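PilX (Neisseria meningitidis, PDB 2OPE) is a minor type IV pilin that probably modulates pilus-linked adhesion and aggregation of the bacteria. Local coordinates at residues E112-S115 against C120-F123; Q9-T14 against P53-K58; R44-Y49 against V61-V66; P31-D34 against S40-E43. All coordinates share one frame; numbering follows the deposited sequence.

Contact 1 of 4, residues E112-S115 against C120-F123; sequences ETLS and CEAF
L114 turns CG beside its backbone N (chi1 -67°), which swings the methyls toward 120-123, and the extended E121 chain brings its carboxylate under one of them. This is the C-terminal, disulfide-bounded region familiar from type IV pilins, where 112-115 sits in the loop closed by C101 and C120 and folds back against the last strand, 120-122. One methyl lies over the face of the carboxylate, L114 CD1 being 3.6 Å from E121 CD. The methylene E121 CG packs 3.8 Å from the same CD1. The other methyl turns to the main chain, with L114 CD2 3.8 Å from C120 N. That amide is also the donor of the polar link across the contact: C120 N binds T113 O at 3.1 Å, fairly straight at the hydrogen. It comes in well above the carbonyl plane, not along a lone pair, so this pairing departs from regular strand geometry. E121 bonds through its backbone to K100, which places 120-122 at the edge of the sheet beside strand 98-101. The contact lies at the surface, yet C120 itself is buried, its side chain touching Y99 and W91. From there C120 SG continues into the disulfide with C101 SG, tying the last strand to strand 98-101.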
loop_
_atom_site.group_PDB
_atom_site.type_symbol
_atom_site.label_atom_id
_atom_site.label_comp_id
_atom_site.label_asym_id
_atom_site.label_seq_id
_atom_site.Cartn_x
_atom_site.Cartn_y
_atom_site.Cartn_z
ATOM N N GLU A 112 -12.477 0.449 5.944
ATOM C CA GLU A 112 -11.939 0.535 7.293
ATOM C C GLU A 112 -12.600 -0.503 8.192
ATOM O O GLU A 112 -12.122 -0.758 9.264
ATOM C CB GLU A 112 -12.168 1.942 7.857
ATOM C CG GLU A 112 -11.358 3.048 7.122
ATOM C CD GLU A 112 -11.835 4.469 7.456
ATOM O OE1 GLU A 112 -13.003 4.647 7.789
ATOM O OE2 GLU A 112 -11.037 5.413 7.439
ATOM N N THR A 113 -13.717 -1.094 7.769
ATOM C CA THR A 113 -14.393 -2.112 8.593
ATOM C C THR A 113 -14.809 -3.273 7.700
ATOM O O THR A 113 -14.748 -3.161 6.489
ATOM C CB THR A 113 -15.690 -1.577 9.244
ATOM O OG1 THR A 113 -16.608 -1.240 8.218
ATOM C CG2 THR A 113 -15.464 -0.343 10.160
ATOM N N LEU A 114 -15.250 -4.363 8.310
ATOM C CA LEU A 114 -15.756 -5.569 7.654
ATOM C C LEU A 114 -17.256 -5.626 7.665
ATOM O O LEU A 114 -17.906 -5.098 8.578
ATOM C CB LEU A 114 -15.346 -6.817 8.430
ATOM C CG LEU A 114 -13.875 -7.179 8.484
ATOM C CD1 LEU A 114 -13.709 -8.216 9.584
ATOM C CD2 LEU A 114 -13.349 -7.670 7.103
ATOM N N SER A 115 -17.805 -6.357 6.703
ATOM C CA SER A 115 -19.232 -6.508 6.619
ATOM C C SER A 115 -19.466 -7.784 5.877
ATOM O O SER A 115 -19.036 -7.937 4.725
ATOM C CB SER A 115 -19.806 -5.353 5.838
ATOM O OG SER A 115 -21.200 -5.396 5.840
ATOM N N CYS A 120 -12.255 -4.523 5.223
ATOM C CA CYS A 120 -10.925 -4.562 5.862
ATOM C C CYS A 120 -11.045 -4.397 7.366
ATOM O O CYS A 120 -12.065 -3.866 7.863
ATOM C CB CYS A 120 -10.019 -3.435 5.319
ATOM S SG CYS A 120 -9.974 -3.296 3.500
ATOM N N GLU A 121 -10.012 -4.836 8.098
ATOM C CA GLU A 121 -9.890 -4.431 9.500
ATOM C C GLU A 121 -8.545 -3.791 9.880
ATOM O O GLU A 121 -7.485 -4.219 9.387
ATOM C CB GLU A 121 -10.258 -5.563 10.468
ATOM C CG GLU A 121 -10.127 -6.901 9.890
ATOM C CD GLU A 121 -10.320 -8.011 10.896
ATOM O OE1 GLU A 121 -9.952 -9.149 10.541
ATOM O OE2 GLU A 121 -10.814 -7.763 12.031
ATOM N N ALA A 122 -8.617 -2.773 10.743
ATOM C CA ALA A 122 -7.448 -2.094 11.316
ATOM C C ALA A 122 -6.446 -3.102 11.812
ATOM O O ALA A 122 -6.810 -4.020 12.548
ATOM C CB ALA A 122 -7.871 -1.197 12.466
ATOM N N PHE A 123 -5.189 -2.964 11.398
ATOM C CA PHE A 123 -4.147 -3.861 11.884
ATOM C C PHE A 123 -3.021 -3.098 12.557
ATOM O O PHE A 123 -1.899 -3.091 12.045
ATOM C CB PHE A 123 -3.579 -4.717 10.768
ATOM C CG PHE A 123 -2.551 -5.720 11.231
ATOM C CD1 PHE A 123 -1.275 -5.724 10.692
ATOM C CD2 PHE A 123 -2.858 -6.668 12.215
ATOM C CE1 PHE A 123 -0.306 -6.648 11.129
ATOM C CE2 PHE A 123 -1.911 -7.599 12.624
ATOM C CZ PHE A 123 -0.633 -7.580 12.093
#

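Contact 2 of 4, residues Q9-T14 against P53-K58; sequences QSQLYT and PKIAEK
I55, the residue of 53-58 that meets both Q11 and L12, has its carbonyl taken up inside its own segment: K58 N bonds to I55 O at 2.9 Å. Its side chain points at helix 5-28, the long N-terminal helix that packs against the antiparallel sheet of the pilin fold. The two branches of I55 divide the work. CG1 stands beside the backbone N and CD1 bends on from it (chi2 -49°) against Q11, where I55 CD1 is 3.5 Å from Q11 CB. The extended Q11 chain then carries its amide past the same methyl, and Q11 OE1 also comes to 3.5 Å from I55 CD1. The other branch reaches L12: I55 CG2 lies 4.0 Å from L12 CD1. Beyond the pair, L12 also rests on V90 of the sheet, on Y59 and V61 of the edge strand and on M51. It therefore sits where the long helix, the sheet and the short helix 53-56 come together. With a carbon-only touch at L12 and a methyl against an amide oxygen at Q11, the contact relies on shape and burial of apolar surface; directional bonding between the two segments plays no part.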
loop_
_atom_site.group_PDB
_atom_site.type_symbol
_atom_site.label_atom_id
_atom_site.label_comp_id
_atom_site.label_asym_id
_atom_site.label_seq_id
_atom_site.Cartn_x
_atom_site.Cartn_y
_atom_site.Cartn_z
ATOM N N GLN A 9 -0.252 -12.481 3.422
ATOM C CA GLN A 9 -0.849 -11.192 3.665
ATOM C C GLN A 9 -0.148 -10.444 4.827
ATOM O O GLN A 9 -0.082 -9.183 4.841
ATOM C CB GLN A 9 -2.323 -11.382 3.990
ATOM C CG GLN A 9 -3.076 -10.069 4.130
ATOM C CD GLN A 9 -4.328 -10.191 4.972
ATOM O OE1 GLN A 9 -4.339 -10.870 6.002
ATOM N NE2 GLN A 9 -5.388 -9.504 4.549
ATOM N N SER A 10 0.343 -11.209 5.812
ATOM C CA SER A 10 1.136 -10.608 6.881
ATOM C C SER A 10 2.450 -10.061 6.343
ATOM O O SER A 10 2.791 -8.905 6.582
ATOM C CB SER A 10 1.380 -11.576 8.034
ATOM O OG SER A 10 0.159 -11.918 8.685
ATOM N N GLN A 11 3.198 -10.867 5.605
ATOM C CA GLN A 11 4.472 -10.359 5.098
ATOM C C GLN A 11 4.254 -9.146 4.206
ATOM O O GLN A 11 5.037 -8.219 4.242
ATOM C CB GLN A 11 5.259 -11.447 4.362
ATOM C CG GLN A 11 5.387 -12.733 5.167
ATOM C CD GLN A 11 6.236 -13.775 4.467
ATOM O OE1 GLN A 11 7.211 -13.443 3.770
ATOM N NE2 GLN A 11 5.879 -15.033 4.645
ATOM N N LEU A 12 3.215 -9.173 3.376
ATOM C CA LEU A 12 2.851 -8.009 2.531
ATOM C C LEU A 12 2.606 -6.803 3.444
ATOM O O LEU A 12 3.050 -5.674 3.164
ATOM C CB LEU A 12 1.594 -8.310 1.705
ATOM C CG LEU A 12 1.031 -7.193 0.833
ATOM C CD1 LEU A 12 2.052 -6.808 -0.261
ATOM C CD2 LEU A 12 -0.325 -7.567 0.233
ATOM N N TYR A 13 1.943 -7.038 4.572
ATOM C CA TYR A 13 1.640 -5.929 5.435
ATOM C C TYR A 13 2.971 -5.306 5.880
ATOM O O TYR A 13 3.197 -4.086 5.715
ATOM C CB TYR A 13 0.760 -6.346 6.620
ATOM C CG TYR A 13 0.524 -5.162 7.525
ATOM C CD1 TYR A 13 -0.550 -4.311 7.313
ATOM C CD2 TYR A 13 1.429 -4.844 8.554
ATOM C CE1 TYR A 13 -0.731 -3.205 8.112
ATOM C CE2 TYR A 13 1.251 -3.745 9.318
ATOM C CZ TYR A 13 0.181 -2.923 9.104
ATOM O OH TYR A 13 -0.011 -1.807 9.913
ATOM N N THR A 14 3.861 -6.156 6.382
ATOM C CA THR A 14 5.174 -5.767 6.865
ATOM C C THR A 14 6.065 -5.141 5.782
ATOM O O THR A 14 6.844 -4.249 6.070
ATOM C CB THR A 14 5.869 -6.984 7.533
ATOM O OG1 THR A 14 5.058 -7.386 8.629
ATOM C CG2 THR A 14 7.286 -6.655 8.067
ATOM N N PRO A 53 11.336 -11.591 -2.532
ATOM C CA PRO A 53 10.848 -12.245 -3.768
ATOM C C PRO A 53 9.660 -13.208 -3.584
ATOM O O PRO A 53 8.779 -13.267 -4.451
ATOM C CB PRO A 53 12.095 -12.940 -4.363
ATOM C CG PRO A 53 13.134 -12.933 -3.263
ATOM C CD PRO A 53 12.754 -11.860 -2.247
ATOM N N LYS A 54 9.613 -13.933 -2.468
ATOM C CA LYS A 54 8.373 -14.617 -2.085
ATOM C C LYS A 54 7.139 -13.701 -2.244
ATOM O O LYS A 54 6.144 -14.094 -2.826
ATOM C CB LYS A 54 8.474 -15.201 -0.662
ATOM C CG LYS A 54 9.409 -16.453 -0.559
ATOM C CD LYS A 54 9.650 -16.982 0.890
ATOM C CE LYS A 54 8.540 -17.964 1.420
ATOM N NZ LYS A 54 8.872 -19.484 1.509
ATOM N N ILE A 55 7.213 -12.461 -1.780
ATOM C CA ILE A 55 6.055 -11.581 -1.818
ATOM C C ILE A 55 5.831 -10.941 -3.201
ATOM O O ILE A 55 4.695 -10.850 -3.687
ATOM C CB ILE A 55 6.156 -10.497 -0.664
ATOM C CG1 ILE A 55 6.450 -11.185 0.669
ATOM C CG2 ILE A 55 4.892 -9.640 -0.556
ATOM C CD1 ILE A 55 5.515 -12.379 0.953
ATOM N N ALA A 56 6.912 -10.488 -3.826
ATOM C CA ALA A 56 6.853 -9.822 -5.133
ATOM C C ALA A 56 6.253 -10.687 -6.232
ATOM O O ALA A 56 5.660 -10.176 -7.174
ATOM C CB ALA A 56 8.258 -9.326 -5.564
ATOM N N GLU A 57 6.443 -11.987 -6.128
ATOM C CA GLU A 57 5.851 -12.935 -7.048
ATOM C C GLU A 57 4.326 -12.885 -7.018
ATOM O O GLU A 57 3.661 -13.185 -8.019
ATOM C CB GLU A 57 6.236 -14.332 -6.598
ATOM C CG GLU A 57 7.310 -14.974 -7.386
ATOM C CD GLU A 57 7.632 -16.345 -6.840
ATOM O OE1 GLU A 57 8.584 -16.977 -7.356
ATOM O OE2 GLU A 57 6.939 -16.774 -5.882
ATOM N N LYS A 58 3.778 -12.551 -5.853
ATOM C CA LYS A 58 2.353 -12.742 -5.609
ATOM C C LYS A 58 1.509 -11.476 -5.556
ATOM O O LYS A 58 0.302 -11.547 -5.796
ATOM C CB LYS A 58 2.158 -13.507 -4.307
ATOM C CG LYS A 58 2.844 -14.830 -4.295
ATOM C CD LYS A 58 2.953 -15.443 -2.907
ATOM C CE LYS A 58 3.757 -16.735 -2.998
ATOM N NZ LYS A 58 3.132 -17.764 -3.933
#

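Contact 3 of 4, residues R44-Y49 against V61-V66; sequences RFVSGY and VSVHFV
V46 is the hub here, its two methyls spread over V61, S62 and V63. The setting is the pilin fold, with helix 35-48, from the connection between the long helix and the sheet, lying against edge strand 59-65. The local axes run nearly antiparallel, at 157°, and approach to 7.2 Å. V46 CG1, anti to its own backbone N at chi1 171°, drops onto the strand's main chain, 3.7 Å from V61 O and 3.9 Å from S62 CA. It also touches the V61 side chain, V46 CG1 to V61 CG1 being 4.0 Å. The second methyl leans on V63, where V46 CG2 is 3.9 Å from V63 CB. V63 in turn holds its CG1 between the backbone N and the carbonyl carbon, which brings that methyl up to V46 as well. In the next shell V63 packs on Y74 and L76 of the neighbouring strand, and backbone bonds from S62 to V77 and H64 to S75 fix the strand in the sheet. V61 also touches M51. S62 directs its CB away from the helix, and there S62 OG shares a short hydrogen bond of 2.6 Å with H64 NE2.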
loop_
_atom_site.group_PDB
_atom_site.type_symbol
_atom_site.label_atom_id
_atom_site.label_comp_id
_atom_site.label_asym_id
_atom_site.label_seq_id
_atom_site.Cartn_x
_atom_site.Cartn_y
_atom_site.Cartn_z
ATOM N N ARG A 44 7.464 6.513 -8.623
ATOM C CA ARG A 44 8.624 5.749 -9.103
ATOM C C ARG A 44 9.164 4.837 -8.034
ATOM O O ARG A 44 9.510 3.703 -8.306
ATOM C CB ARG A 44 9.747 6.687 -9.536
ATOM C CG ARG A 44 9.884 6.792 -11.009
ATOM C CD ARG A 44 10.915 7.814 -11.378
ATOM N NE ARG A 44 10.485 9.130 -10.930
ATOM C CZ ARG A 44 9.951 10.031 -11.741
ATOM N NH1 ARG A 44 9.589 11.224 -11.261
ATOM N NH2 ARG A 44 9.804 9.743 -13.041
ATOM N N PHE A 45 9.285 5.350 -6.815
ATOM C CA PHE A 45 9.907 4.583 -5.761
ATOM C C PHE A 45 9.061 3.354 -5.458
ATOM O O PHE A 45 9.541 2.235 -5.495
ATOM C CB PHE A 45 10.104 5.381 -4.465
ATOM C CG PHE A 45 10.559 4.503 -3.332
ATOM C CD1 PHE A 45 9.761 4.315 -2.188
ATOM C CD2 PHE A 45 11.701 3.748 -3.471
ATOM C CE1 PHE A 45 10.174 3.460 -1.172
ATOM C CE2 PHE A 45 12.114 2.889 -2.462
ATOM C CZ PHE A 45 11.349 2.743 -1.313
ATOM N N VAL A 46 7.796 3.586 -5.155
ATOM C CA VAL A 46 6.857 2.502 -4.831
ATOM C C VAL A 46 6.720 1.467 -5.923
ATOM O O VAL A 46 6.747 0.259 -5.658
ATOM C CB VAL A 46 5.457 3.057 -4.525
ATOM C CG1 VAL A 46 4.413 1.891 -4.418
ATOM C CG2 VAL A 46 5.513 3.963 -3.228
ATOM N N SER A 47 6.576 1.931 -7.159
ATOM C CA SER A 47 6.331 0.996 -8.242
ATOM C C SER A 47 7.594 0.254 -8.607
ATOM O O SER A 47 7.543 -0.815 -9.170
ATOM C CB SER A 47 5.729 1.694 -9.478
ATOM O OG SER A 47 6.699 2.477 -10.148
ATOM N N GLY A 48 8.744 0.816 -8.284
ATOM C CA GLY A 48 9.980 0.113 -8.620
ATOM C C GLY A 48 10.603 -0.651 -7.449
ATOM O O GLY A 48 11.675 -1.183 -7.576
ATOM N N TYR A 49 9.945 -0.681 -6.301
ATOM C CA TYR A 49 10.562 -1.230 -5.102
ATOM C C TYR A 49 10.488 -2.747 -5.220
ATOM O O TYR A 49 9.481 -3.267 -5.690
ATOM C CB TYR A 49 9.825 -0.753 -3.841
ATOM C CG TYR A 49 10.285 -1.447 -2.567
ATOM C CD1 TYR A 49 11.492 -1.120 -1.979
ATOM C CD2 TYR A 49 9.519 -2.456 -1.977
ATOM C CE1 TYR A 49 11.934 -1.769 -0.847
ATOM C CE2 TYR A 49 9.958 -3.119 -0.824
ATOM C CZ TYR A 49 11.168 -2.748 -0.272
ATOM O OH TYR A 49 11.618 -3.365 0.862
ATOM N N VAL A 61 2.199 -3.656 -5.401
ATOM C CA VAL A 61 2.003 -2.536 -4.497
ATOM C C VAL A 61 1.967 -1.201 -5.277
ATOM O O VAL A 61 2.790 -0.955 -6.173
ATOM C CB VAL A 61 3.061 -2.573 -3.352
ATOM C CG1 VAL A 61 2.988 -1.339 -2.495
ATOM C CG2 VAL A 61 2.844 -3.816 -2.497
ATOM N N SER A 62 0.984 -0.345 -4.972
ATOM C CA SER A 62 0.885 0.940 -5.686
ATOM C C SER A 62 0.539 2.028 -4.680
ATOM O O SER A 62 0.049 1.694 -3.606
ATOM C CB SER A 62 -0.157 0.850 -6.796
ATOM O OG SER A 62 -1.374 0.322 -6.268
ATOM N N VAL A 63 0.790 3.299 -5.033
ATOM C CA VAL A 63 0.571 4.486 -4.158
ATOM C C VAL A 63 -0.515 5.389 -4.812
ATOM O O VAL A 63 -0.617 5.511 -6.050
ATOM C CB VAL A 63 1.931 5.281 -3.897
ATOM C CG1 VAL A 63 2.530 5.781 -5.226
ATOM C CG2 VAL A 63 1.771 6.426 -2.981
ATOM N N HIS A 64 -1.367 5.983 -3.994
ATOM C CA HIS A 64 -2.548 6.651 -4.523
ATOM C C HIS A 64 -2.755 7.978 -3.829
ATOM O O HIS A 64 -2.366 8.146 -2.693
ATOM C CB HIS A 64 -3.766 5.707 -4.389
ATOM C CG HIS A 64 -3.543 4.367 -5.040
ATOM N ND1 HIS A 64 -3.929 4.090 -6.338
ATOM C CD2 HIS A 64 -2.892 3.253 -4.592
ATOM C CE1 HIS A 64 -3.565 2.853 -6.646
ATOM N NE2 HIS A 64 -2.936 2.321 -5.607
ATOM N N PHE A 65 -3.348 8.923 -4.530
ATOM C CA PHE A 65 -3.460 10.299 -4.091
ATOM C C PHE A 65 -4.880 10.771 -4.301
ATOM O O PHE A 65 -5.477 10.567 -5.359
ATOM C CB PHE A 65 -2.520 11.186 -4.929
ATOM C CG PHE A 65 -1.092 10.753 -4.874
ATOM C CD1 PHE A 65 -0.253 11.224 -3.855
ATOM C CD2 PHE A 65 -0.594 9.826 -5.795
ATOM C CE1 PHE A 65 1.057 10.781 -3.758
ATOM C CE2 PHE A 65 0.699 9.392 -5.720
ATOM C CZ PHE A 65 1.540 9.853 -4.692
ATOM N N VAL A 66 -5.436 11.440 -3.321
ATOM C CA VAL A 66 -6.722 12.040 -3.563
ATOM C C VAL A 66 -6.507 13.344 -4.305
ATOM O O VAL A 66 -7.248 13.673 -5.233
ATOM C CB VAL A 66 -7.489 12.251 -2.255
ATOM C CG1 VAL A 66 -8.708 13.197 -2.468
ATOM C CG2 VAL A 66 -7.953 10.886 -1.754
#

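Contact 4 of 4, residues P31-D34 against S40-E43; sequences PLDD and SKLE
The turn that D33 ties to K41 begins at P31, just after the long helix 5-28. L32 follows, and its backbone N bonds to the side-chain oxygen OD1 of N30, forming an Asx turn; the same oxygen also takes the N of D33, so one amide oxygen grips two successive main-chain donors and helps fix the path of the turn. At D33 the contact is made. CG stands beside the backbone N (chi1 -78°), and the carboxylate turns OD1 toward the lysine that comes across from the helix. D33 OD1 and K41 NZ form a salt bridge, modelled at 2.4 Å; a value so short is doubtful in detail at this resolution, though the pairing of the charges is clear. The second oxygen, D33 OD2, stands further back from K41 NZ than OD1 does. K41 spans the gap with a fully extended chain that crosses the aspartate side chain at about a right angle. D34 is the N-cap of helix 35-48: its OD2 accepts the backbone N of T37. The D34 carboxylate at the helix start would probably interact favourably with its dipole. On the same helix K41 also touches I27 of the long helix, while L42 is buried against S23, I27 and L28.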
loop_
_atom_site.group_PDB
_atom_site.type_symbol
_atom_site.label_atom_id
_atom_site.label_comp_id
_atom_site.label_asym_id
_atom_site.label_seq_id
_atom_site.Cartn_x
_atom_site.Cartn_y
_atom_site.Cartn_z
ATOM N N PRO A 31 12.783 18.852 2.246
ATOM C CA PRO A 31 12.341 20.138 2.695
ATOM C C PRO A 31 11.848 20.994 1.556
ATOM O O PRO A 31 10.944 21.803 1.766
ATOM C CB PRO A 31 13.615 20.760 3.299
ATOM C CG PRO A 31 14.734 20.056 2.645
ATOM C CD PRO A 31 14.252 18.699 2.307
ATOM N N LEU A 32 12.433 20.842 0.373
ATOM C CA LEU A 32 12.191 21.806 -0.695
ATOM C C LEU A 32 11.569 21.282 -2.029
ATOM O O LEU A 32 11.115 22.101 -2.823
ATOM C CB LEU A 32 13.469 22.635 -0.970
ATOM C CG LEU A 32 13.894 23.644 0.094
ATOM C CD1 LEU A 32 15.375 24.009 -0.009
ATOM C CD2 LEU A 32 13.021 24.892 0.020
ATOM N N ASP A 33 11.551 19.965 -2.284
ATOM C CA ASP A 33 10.829 19.430 -3.452
ATOM C C ASP A 33 9.376 19.985 -3.504
ATOM O O ASP A 33 8.709 20.116 -2.460
ATOM C CB ASP A 33 10.760 17.880 -3.430
ATOM C CG ASP A 33 12.071 17.172 -3.885
ATOM O OD1 ASP A 33 12.041 15.927 -3.937
ATOM O OD2 ASP A 33 13.116 17.799 -4.210
ATOM N N ASP A 34 8.898 20.295 -4.714
ATOM C CA ASP A 34 7.516 20.704 -4.946
ATOM C C ASP A 34 6.579 19.485 -5.026
ATOM O O ASP A 34 7.034 18.326 -5.067
ATOM C CB ASP A 34 7.411 21.611 -6.174
ATOM C CG ASP A 34 7.622 20.857 -7.482
ATOM O OD1 ASP A 34 7.851 21.488 -8.521
ATOM O OD2 ASP A 34 7.563 19.629 -7.487
ATOM N N SER A 40 5.672 12.314 -8.179
ATOM C CA SER A 40 6.268 11.355 -9.118
ATOM C C SER A 40 7.360 10.522 -8.480
ATOM O O SER A 40 7.505 9.348 -8.802
ATOM C CB SER A 40 6.744 11.997 -10.450
ATOM O OG SER A 40 7.372 13.230 -10.236
ATOM N N LYS A 41 8.143 11.129 -7.594
ATOM C CA LYS A 41 9.082 10.334 -6.773
ATOM C C LYS A 41 8.378 9.215 -5.986
ATOM O O LYS A 41 8.799 8.056 -6.060
ATOM C CB LYS A 41 9.919 11.218 -5.861
ATOM C CG LYS A 41 11.084 11.945 -6.577
ATOM C CD LYS A 41 11.859 12.767 -5.564
ATOM C CE LYS A 41 13.016 13.614 -6.178
ATOM N NZ LYS A 41 13.584 14.553 -5.144
ATOM N N LEU A 42 7.273 9.512 -5.310
ATOM C CA LEU A 42 6.575 8.437 -4.618
ATOM C C LEU A 42 6.212 7.306 -5.567
ATOM O O LEU A 42 6.427 6.127 -5.262
ATOM C CB LEU A 42 5.298 8.959 -3.929
ATOM C CG LEU A 42 5.576 9.781 -2.658
ATOM C CD1 LEU A 42 4.364 10.648 -2.291
ATOM C CD2 LEU A 42 6.019 8.897 -1.487
ATOM N N GLU A 43 5.638 7.684 -6.714
ATOM C CA GLU A 43 5.184 6.755 -7.758
ATOM C C GLU A 43 6.324 5.908 -8.330
ATOM O O GLU A 43 6.163 4.714 -8.530
ATOM C CB GLU A 43 4.393 7.519 -8.863
ATOM C CG GLU A 43 3.086 8.178 -8.334
ATOM C CD GLU A 43 2.383 9.075 -9.354
ATOM O OE1 GLU A 43 2.994 9.459 -10.373
ATOM O OE2 GLU A 43 1.195 9.404 -9.147
#

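From the N terminus, helix 5-28 supplies 9-14, the opening half of contact 2. Before that loop closes, contact 4 opens and shuts inside it, joining the turn after the long helix to helix 35-48. The same helix then opens contact 3 at 44-49. Segment 53-58 closes contact 2, and 61-66 closes contact 3 afterwards, so these two cross; they meet where L12 CD1 packs 3.8 Å from V61 CG2. Contacts 3 and 4 also touch, through V63 and F65 against L42 and E43. Contact 1 follows in series at the far edge of the sheet, but F123 O probably bonds to Y13 OH, returning the last modelled residue to the long helix.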